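Local coordinates for protein carboxylesterase (Uncultured bacterium, PDB 5GMX) that hydrolyses carboxylic esters as a family VIII carboxylesterase and also acts on oxyimino cephalosporins, with a beta-lactamase-like fold, at residues K74-T79 against K277-L282; D337-S342 against G349-K354; L357-A362 against R378-A383. All coordinates share one frame; numbering follows the deposited sequence.

Contact 1 of 3, residues K74-T79 against K277-L282; sequences KGMAAT and KVYGAL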
loop_
_atom_site.group_PDB
_atom_site.type_symbol
_atom_site.label_atom_id
_atom_site.label_comp_id
_atom_site.label_asym_id
_atom_site.label_seq_id
_atom_site.Cartn_x
_atom_site.Cartn_y
_atom_site.Cartn_z
ATOM N N LYS A 74 1.099 1.382 -1.588
ATOM C CA LYS A 74 0.715 2.787 -1.693
ATOM C C LYS A 74 0.257 3.302 -0.333
ATOM O O LYS A 74 0.587 4.433 0.040
ATOM C CB LYS A 74 -0.377 2.993 -2.757
ATOM C CG LYS A 74 0.127 2.801 -4.190
ATOM C CD LYS A 74 -0.869 3.351 -5.207
ATOM C CE LYS A 74 -0.365 3.131 -6.618
ATOM N NZ LYS A 74 -0.348 1.686 -6.933
ATOM N N GLY A 75 -0.453 2.464 0.426
ATOM C CA GLY A 75 -0.874 2.880 1.757
ATOM C C GLY A 75 0.332 3.207 2.631
ATOM O O GLY A 75 0.371 4.215 3.355
HETATM N N MSE A 76 1.350 2.363 2.537
HETATM C CA MSE A 76 2.567 2.588 3.308
HETATM C C MSE A 76 3.194 3.915 2.920
HETATM O O MSE A 76 3.593 4.705 3.801
HETATM C CB MSE A 76 3.552 1.443 3.100
HETATM C CG MSE A 76 2.939 0.086 3.414
HETATM SE SE MSE A 76 2.253 -0.041 5.257
HETATM C CE MSE A 76 1.603 -1.869 5.172
ATOM N N ALA A 77 3.216 4.203 1.617
ATOM C CA ALA A 77 3.850 5.442 1.174
ATOM C C ALA A 77 3.051 6.608 1.723
ATOM O O ALA A 77 3.620 7.602 2.192
ATOM C CB ALA A 77 3.949 5.513 -0.357
ATOM N N ALA A 78 1.724 6.458 1.712
ATOM C CA ALA A 78 0.875 7.562 2.132
ATOM C C ALA A 78 1.137 7.834 3.610
ATOM O O ALA A 78 1.118 8.993 4.060
ATOM C CB ALA A 78 -0.604 7.260 1.874
ATOM N N THR A 79 1.429 6.767 4.358
ATOM C CA THR A 79 1.618 6.929 5.789
ATOM C C THR A 79 2.843 7.800 6.039
ATOM O O THR A 79 2.807 8.684 6.900
ATOM C CB THR A 79 1.741 5.580 6.500
ATOM O OG1 THR A 79 0.512 4.869 6.330
ATOM C CG2 THR A 79 1.975 5.783 7.982
ATOM N N LYS A 277 0.370 -4.436 11.617
ATOM C CA LYS A 277 0.989 -3.603 12.638
ATOM C C LYS A 277 0.881 -2.129 12.274
ATOM O O LYS A 277 0.529 -1.308 13.127
ATOM C CB LYS A 277 2.456 -3.981 12.850
ATOM C CG LYS A 277 2.634 -5.200 13.750
ATOM C CD LYS A 277 4.097 -5.549 13.961
ATOM C CE LYS A 277 4.204 -6.828 14.816
ATOM N NZ LYS A 277 5.613 -7.129 15.184
ATOM N N VAL A 278 1.183 -1.788 11.019
ATOM C CA VAL A 278 1.072 -0.376 10.628
ATOM C C VAL A 278 -0.383 0.111 10.725
ATOM O O VAL A 278 -0.673 1.154 11.349
ATOM C CB VAL A 278 1.617 -0.129 9.212
ATOM C CG1 VAL A 278 1.470 1.345 8.833
ATOM C CG2 VAL A 278 3.078 -0.547 9.140
ATOM N N TYR A 279 -1.305 -0.637 10.127
ATOM C CA TYR A 279 -2.697 -0.201 10.187
ATOM C C TYR A 279 -3.267 -0.300 11.602
ATOM O O TYR A 279 -4.188 0.422 11.949
ATOM C CB TYR A 279 -3.558 -0.997 9.214
ATOM C CG TYR A 279 -3.457 -0.463 7.811
ATOM C CD1 TYR A 279 -4.004 0.770 7.488
ATOM C CD2 TYR A 279 -2.794 -1.174 6.816
ATOM C CE1 TYR A 279 -3.917 1.285 6.197
ATOM C CE2 TYR A 279 -2.698 -0.673 5.524
ATOM C CZ TYR A 279 -3.264 0.563 5.222
ATOM O OH TYR A 279 -3.172 1.073 3.953
ATOM N N GLY A 280 -2.690 -1.180 12.413
ATOM C CA GLY A 280 -3.045 -1.325 13.810
ATOM C C GLY A 280 -2.689 -0.064 14.574
ATOM O O GLY A 280 -3.510 0.440 15.344
ATOM N N ALA A 281 -1.488 0.466 14.339
ATOM C CA ALA A 281 -1.118 1.767 14.912
ATOM C C ALA A 281 -2.078 2.857 14.447
ATOM O O ALA A 281 -2.528 3.680 15.251
ATOM C CB ALA A 281 0.314 2.147 14.542
ATOM N N LEU A 282 -2.386 2.871 13.150
ATOM C CA LEU A 282 -3.278 3.909 12.622
ATOM C C LEU A 282 -4.713 3.833 13.150
ATOM O O LEU A 282 -5.384 4.847 13.289
ATOM C CB LEU A 282 -3.304 3.880 11.092
ATOM C CG LEU A 282 -1.941 4.159 10.443
ATOM C CD1 LEU A 282 -2.052 4.181 8.917
ATOM C CD2 LEU A 282 -1.301 5.440 10.988
#
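M76 meets V278 and Y279 through apolar contacts between helix 72-86 and helix 272-283. M76 is a selenomethionine here. Its chain bends at chi2 (-58°), which carries SE over to the valine. SE lies 3.9 Å from CG1 of V278 and about as far from CG2, so it rests against the fork of the branch. The two side chains run across each other at a slant. The methyl CE of M76 goes on toward the Y279 ring, where it is only loosely in touch with CE2.

The polar atoms meet carbon rather than each other. OG1 of T79 and CD1 of L282 come together tip to tip at 3.7 Å. That hydroxyl is hydrogen-bonded within its own helix, to O of G75 at 3.0 Å. The backbone N of T79 reaches the same oxygen from the other face of its carbonyl plane. Y279 sends its OH to CA of G75, 3.7 Å away, where there is no side chain to block it.

The short axes pass 11.4 Å apart at 46°. F187 and V191 of helix 183-192 add to the apolar surroundings. K74, in the same helical turn, turns away and lines the pocket of the bound phenylmethanesulfonic acid. It belongs to an SxxK pattern with S71, consistent with a beta-lactamase-like active site. No hydrogen bond crosses the contact, so shape and apolar packing join these two helices, one of which also carries K74.

Contact 2 of 3, residues D337-S342 against G349-K354; sequences DAFGHS and GFADTK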
loop_
_atom_site.group_PDB
_atom_site.type_symbol
_atom_site.label_atom_id
_atom_site.label_comp_id
_atom_site.label_asym_id
_atom_site.label_seq_id
_atom_site.Cartn_x
_atom_site.Cartn_y
_atom_site.Cartn_z
ATOM N N ASP A 337 -16.214 4.806 7.317
ATOM C CA ASP A 337 -15.027 5.657 7.243
ATOM C C ASP A 337 -13.703 4.897 7.428
ATOM O O ASP A 337 -12.664 5.499 7.712
ATOM C CB ASP A 337 -15.136 6.783 8.268
ATOM C CG ASP A 337 -16.238 7.770 7.922
ATOM O OD1 ASP A 337 -16.582 7.878 6.719
ATOM O OD2 ASP A 337 -16.752 8.444 8.845
ATOM N N ALA A 338 -13.749 3.581 7.258
ATOM C CA ALA A 338 -12.544 2.768 7.236
ATOM C C ALA A 338 -11.654 3.178 6.064
ATOM O O ALA A 338 -12.146 3.646 5.028
ATOM C CB ALA A 338 -12.901 1.292 7.147
ATOM N N PHE A 339 -10.340 3.051 6.227
ATOM C CA PHE A 339 -9.445 3.448 5.126
ATOM C C PHE A 339 -8.311 2.448 4.982
ATOM O O PHE A 339 -7.899 1.821 5.959
ATOM C CB PHE A 339 -8.880 4.858 5.357
ATOM C CG PHE A 339 -8.027 4.968 6.587
ATOM C CD1 PHE A 339 -8.601 5.226 7.827
ATOM C CD2 PHE A 339 -6.648 4.804 6.509
ATOM C CE1 PHE A 339 -7.813 5.320 8.963
ATOM C CE2 PHE A 339 -5.855 4.900 7.642
ATOM C CZ PHE A 339 -6.439 5.156 8.873
ATOM N N GLY A 340 -7.788 2.306 3.779
ATOM C CA GLY A 340 -6.672 1.413 3.576
ATOM C C GLY A 340 -6.234 1.397 2.134
ATOM O O GLY A 340 -6.428 2.366 1.413
ATOM N N HIS A 341 -5.612 0.299 1.730
ATOM C CA HIS A 341 -5.253 0.115 0.338
ATOM C C HIS A 341 -5.115 -1.361 0.023
ATOM O O HIS A 341 -4.701 -2.157 0.865
ATOM C CB HIS A 341 -3.954 0.849 -0.010
ATOM C CG HIS A 341 -4.006 1.539 -1.337
ATOM N ND1 HIS A 341 -3.998 0.853 -2.531
ATOM C CD2 HIS A 341 -4.088 2.852 -1.656
ATOM C CE1 HIS A 341 -4.067 1.715 -3.532
ATOM N NE2 HIS A 341 -4.120 2.935 -3.028
ATOM N N SER A 342 -5.491 -1.713 -1.197
ATOM C CA SER A 342 -5.429 -3.087 -1.649
ATOM C C SER A 342 -4.413 -3.224 -2.765
ATOM O O SER A 342 -4.001 -2.235 -3.370
ATOM C CB SER A 342 -6.804 -3.548 -2.120
ATOM O OG SER A 342 -7.772 -3.312 -1.118
ATOM N N GLY A 349 -4.593 -4.023 3.181
ATOM C CA GLY A 349 -4.532 -3.650 4.575
ATOM C C GLY A 349 -5.523 -2.538 4.815
ATOM O O GLY A 349 -5.770 -1.734 3.900
ATOM N N PHE A 350 -6.116 -2.498 6.006
ATOM C CA PHE A 350 -6.944 -1.338 6.350
ATOM C C PHE A 350 -7.072 -1.084 7.849
ATOM O O PHE A 350 -6.764 -1.938 8.689
ATOM C CB PHE A 350 -8.347 -1.456 5.720
ATOM C CG PHE A 350 -9.223 -2.484 6.363
ATOM C CD1 PHE A 350 -10.047 -2.141 7.429
ATOM C CD2 PHE A 350 -9.221 -3.794 5.906
ATOM C CE1 PHE A 350 -10.862 -3.092 8.032
ATOM C CE2 PHE A 350 -10.027 -4.758 6.507
ATOM C CZ PHE A 350 -10.848 -4.402 7.572
ATOM N N ALA A 351 -7.511 0.126 8.161
ATOM C CA ALA A 351 -7.720 0.585 9.520
ATOM C C ALA A 351 -9.156 1.060 9.729
ATOM O O ALA A 351 -9.753 1.700 8.853
ATOM C CB ALA A 351 -6.746 1.698 9.853
ATOM N N ASP A 352 -9.667 0.760 10.920
ATOM C CA ASP A 352 -11.004 1.122 11.391
ATOM C C ASP A 352 -10.834 1.785 12.752
ATOM O O ASP A 352 -10.622 1.096 13.747
ATOM C CB ASP A 352 -11.893 -0.136 11.481
ATOM C CG ASP A 352 -13.271 0.121 12.137
ATOM O OD1 ASP A 352 -13.511 1.205 12.712
ATOM O OD2 ASP A 352 -14.123 -0.800 12.100
ATOM N N THR A 353 -10.905 3.114 12.805
ATOM C CA THR A 353 -10.636 3.820 14.057
ATOM C C THR A 353 -11.756 3.652 15.091
ATOM O O THR A 353 -11.533 3.863 16.285
ATOM C CB THR A 353 -10.410 5.334 13.840
ATOM O OG1 THR A 353 -11.629 5.941 13.399
ATOM C CG2 THR A 353 -9.322 5.576 12.820
ATOM N N LYS A 354 -12.963 3.319 14.641
ATOM C CA LYS A 354 -14.071 3.091 15.574
ATOM C C LYS A 354 -13.834 1.836 16.416
ATOM O O LYS A 354 -13.858 1.892 17.645
ATOM C CB LYS A 354 -15.407 2.994 14.831
ATOM C CG LYS A 354 -15.830 4.292 14.145
ATOM C CD LYS A 354 -17.272 4.219 13.649
ATOM C CE LYS A 354 -17.762 5.559 13.081
ATOM N NZ LYS A 354 -17.223 5.871 11.713
HETATM O O HOH W 1 -11.323 4.465 10.114
#
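F339 and A351 pair in the beta hairpin of strands 339-342 and 348-352, within the antiparallel sheet of the beta-lactamase-like fold. The packed part is the strand core. F339 and A351 exchange two backbone hydrogen bonds, N of A351 to O of F339 being 2.8 Å. H341 and G349 form the next hydrogen-bonded pair. Between them G340 faces F350 at a CA-CA distance of only 3.9 Å. CA of G340 also lies 3.3 Å from O of G349, a CA-H...O contact.

Chi1 of F339 (63°) sets CG between the backbone N and the carbonyl carbon. This brings the ring over A351, whose CB makes a CH-pi contact 4.0 Å from the ring centroid. The methyl CG2 of T353 sits at the edge of that ring. Helix 272-283 covers this side through Y279, L282 and A283.

The far end is looser and exposed. OD2 of D337 and NZ of K354 form a long salt bridge, 3.9 Å. NZ has a stronger partner in OD1 of N335. A water also bridges the two segments here: it donates to O of D337 at 2.9 Å, accepts from N of T353 at 3.0 Å, and gives a weak bond to O of A351.

Contact 3 of 3, residues L357-A362 against R378-A383; sequences LGMGYA and RLIEAA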
loop_
_atom_site.group_PDB
_atom_site.type_symbol
_atom_site.label_atom_id
_atom_site.label_comp_id
_atom_site.label_asym_id
_atom_site.label_seq_id
_atom_site.Cartn_x
_atom_site.Cartn_y
_atom_site.Cartn_z
ATOM N N LEU A 357 -9.362 -1.214 15.018
ATOM C CA LEU A 357 -8.975 -2.466 14.382
ATOM C C LEU A 357 -8.090 -2.207 13.166
ATOM O O LEU A 357 -8.420 -1.383 12.326
ATOM C CB LEU A 357 -10.229 -3.244 13.970
ATOM C CG LEU A 357 -10.157 -4.562 13.190
ATOM C CD1 LEU A 357 -11.375 -5.422 13.514
ATOM C CD2 LEU A 357 -10.090 -4.329 11.675
ATOM N N GLY A 358 -6.970 -2.910 13.070
ATOM C CA GLY A 358 -6.150 -2.854 11.875
ATOM C C GLY A 358 -6.013 -4.258 11.325
ATOM O O GLY A 358 -5.925 -5.215 12.084
HETATM N N MSE A 359 -5.986 -4.397 10.010
HETATM C CA MSE A 359 -5.952 -5.730 9.426
HETATM C C MSE A 359 -5.010 -5.796 8.240
HETATM O O MSE A 359 -4.954 -4.859 7.428
HETATM C CB MSE A 359 -7.358 -6.166 8.998
HETATM C CG MSE A 359 -7.396 -7.588 8.445
HETATM SE SE MSE A 359 -9.177 -8.195 7.845
HETATM C CE MSE A 359 -10.210 -7.687 9.423
ATOM N N GLY A 360 -4.283 -6.909 8.132
ATOM C CA GLY A 360 -3.352 -7.097 7.033
ATOM C C GLY A 360 -3.410 -8.486 6.422
ATOM O O GLY A 360 -3.564 -9.477 7.131
ATOM N N TYR A 361 -3.277 -8.567 5.100
ATOM C CA TYR A 361 -3.346 -9.861 4.432
ATOM C C TYR A 361 -2.475 -9.885 3.175
ATOM O O TYR A 361 -2.563 -8.985 2.316
ATOM C CB TYR A 361 -4.809 -10.201 4.124
ATOM C CG TYR A 361 -5.023 -11.428 3.268
ATOM C CD1 TYR A 361 -4.538 -12.676 3.656
ATOM C CD2 TYR A 361 -5.765 -11.347 2.101
ATOM C CE1 TYR A 361 -4.741 -13.803 2.861
ATOM C CE2 TYR A 361 -5.999 -12.460 1.319
ATOM C CZ TYR A 361 -5.469 -13.677 1.688
ATOM O OH TYR A 361 -5.704 -14.755 0.877
ATOM N N ALA A 362 -1.596 -10.885 3.095
ATOM C CA ALA A 362 -0.671 -10.983 1.960
ATOM C C ALA A 362 -0.452 -12.439 1.560
ATOM O O ALA A 362 -0.218 -13.290 2.415
ATOM C CB ALA A 362 0.662 -10.316 2.289
ATOM N N ARG A 378 -14.222 -12.890 3.349
ATOM C CA ARG A 378 -14.436 -13.910 4.369
ATOM C C ARG A 378 -13.731 -13.561 5.671
ATOM O O ARG A 378 -14.314 -13.669 6.768
ATOM C CB ARG A 378 -13.948 -15.271 3.864
ATOM C CG ARG A 378 -14.333 -16.440 4.744
ATOM C CD ARG A 378 -13.907 -17.761 4.109
ATOM N NE ARG A 378 -14.815 -18.854 4.452
ATOM C CZ ARG A 378 -14.914 -19.987 3.759
ATOM N NH1 ARG A 378 -14.161 -20.174 2.682
ATOM N NH2 ARG A 378 -15.767 -20.933 4.139
ATOM N N LEU A 379 -12.463 -13.169 5.550
ATOM C CA LEU A 379 -11.685 -12.808 6.734
ATOM C C LEU A 379 -12.266 -11.608 7.471
ATOM O O LEU A 379 -12.284 -11.579 8.713
ATOM C CB LEU A 379 -10.239 -12.528 6.341
ATOM C CG LEU A 379 -9.479 -13.768 5.884
ATOM C CD1 LEU A 379 -8.207 -13.358 5.162
ATOM C CD2 LEU A 379 -9.163 -14.655 7.079
ATOM N N ILE A 380 -12.695 -10.606 6.702
ATOM C CA ILE A 380 -13.294 -9.391 7.251
ATOM C C ILE A 380 -14.607 -9.695 7.975
ATOM O O ILE A 380 -14.848 -9.212 9.099
ATOM C CB ILE A 380 -13.552 -8.332 6.146
ATOM C CG1 ILE A 380 -12.231 -7.746 5.638
ATOM C CG2 ILE A 380 -14.411 -7.205 6.672
ATOM C CD1 ILE A 380 -12.366 -6.937 4.353
ATOM N N GLU A 381 -15.454 -10.506 7.347
ATOM C CA GLU A 381 -16.717 -10.851 7.988
ATOM C C GLU A 381 -16.462 -11.596 9.305
ATOM O O GLU A 381 -17.065 -11.279 10.353
ATOM C CB GLU A 381 -17.598 -11.692 7.057
ATOM C CG GLU A 381 -19.076 -11.654 7.460
ATOM C CD GLU A 381 -19.881 -12.841 6.952
ATOM O OE1 GLU A 381 -19.745 -13.188 5.758
ATOM O OE2 GLU A 381 -20.664 -13.416 7.746
ATOM N N ALA A 382 -15.545 -12.561 9.263
ATOM C CA ALA A 382 -15.217 -13.325 10.467
ATOM C C ALA A 382 -14.720 -12.400 11.566
ATOM O O ALA A 382 -15.147 -12.501 12.708
ATOM C CB ALA A 382 -14.185 -14.390 10.163
ATOM N N ALA A 383 -13.819 -11.492 11.205
ATOM C CA ALA A 383 -13.234 -10.574 12.166
ATOM C C ALA A 383 -14.283 -9.705 12.837
ATOM O O ALA A 383 -14.210 -9.473 14.043
ATOM C CB ALA A 383 -12.194 -9.707 11.495
#
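M359 and Y361 of strand 357-363 reach out to helix 374-385 and carry this contact. M359, like M76, is present as selenomethionine. Its chain runs straight out from the strand, with CG anti to the backbone N (chi1 -177°), and bends only at chi3 (-49°). The side chain crosses that of I380 at a slant, with SE 3.8 Å from CG1. The bend then lays the end methyl along the helix. CE comes within 3.5 Å of CB of A383, the shortest approach between the segments, and is also near CA of I380. The small alanine lets the methyl come close to the helix backbone.

One turn back along the helix, L379 meets Y361. CD1 of L379 stands over the centre of the ring, 4.1 Å from its centroid. This is a CH-pi contact to the face, and the two side chains cross at about a right angle.

The helix runs roughly antiparallel to the strand, with 152° between the short axes. Their closest approach is 10.6 Å, a distance filled by these side chains. This helix, near the C-terminus, packs on one face of the antiparallel sheet of the beta-lactamase-like fold.

Further out, the strand is held in the middle of the sheet. M359 has backbone hydrogen bonds with F350, while G358 and G360 have them with A39 and G37 of strand 33-40. F350 also packs on both M359 and I380. R378 of the helix forms a salt bridge with D28. The helix therefore lies on the sheet through apolar and CH-pi contacts across these segments, and no hydrogen bond joins them.

How the contacts relate
All three contacts are largely buried, but only contact 2 has an exposed end, where its salt bridge and water lie. It is also the only one whose segments hydrogen-bond to each other; contacts 1 and 3 are apolar packing, helix on helix and helix on strand. Contacts 2 and 3 share the sheet, since strands 348-352 and 357-363 are neighbours. N of D352 lies 2.9 Å from O of L357, a probable hydrogen bond. Y279 of contact 1 packs on G340 and G349 of contact 2. A351 touches helix 272-283, while F350, pointing to the other face of the sheet, touches I380 of helix 374-385. Contact 1 lies nearest the centre of the chain, and contact 3 farthest.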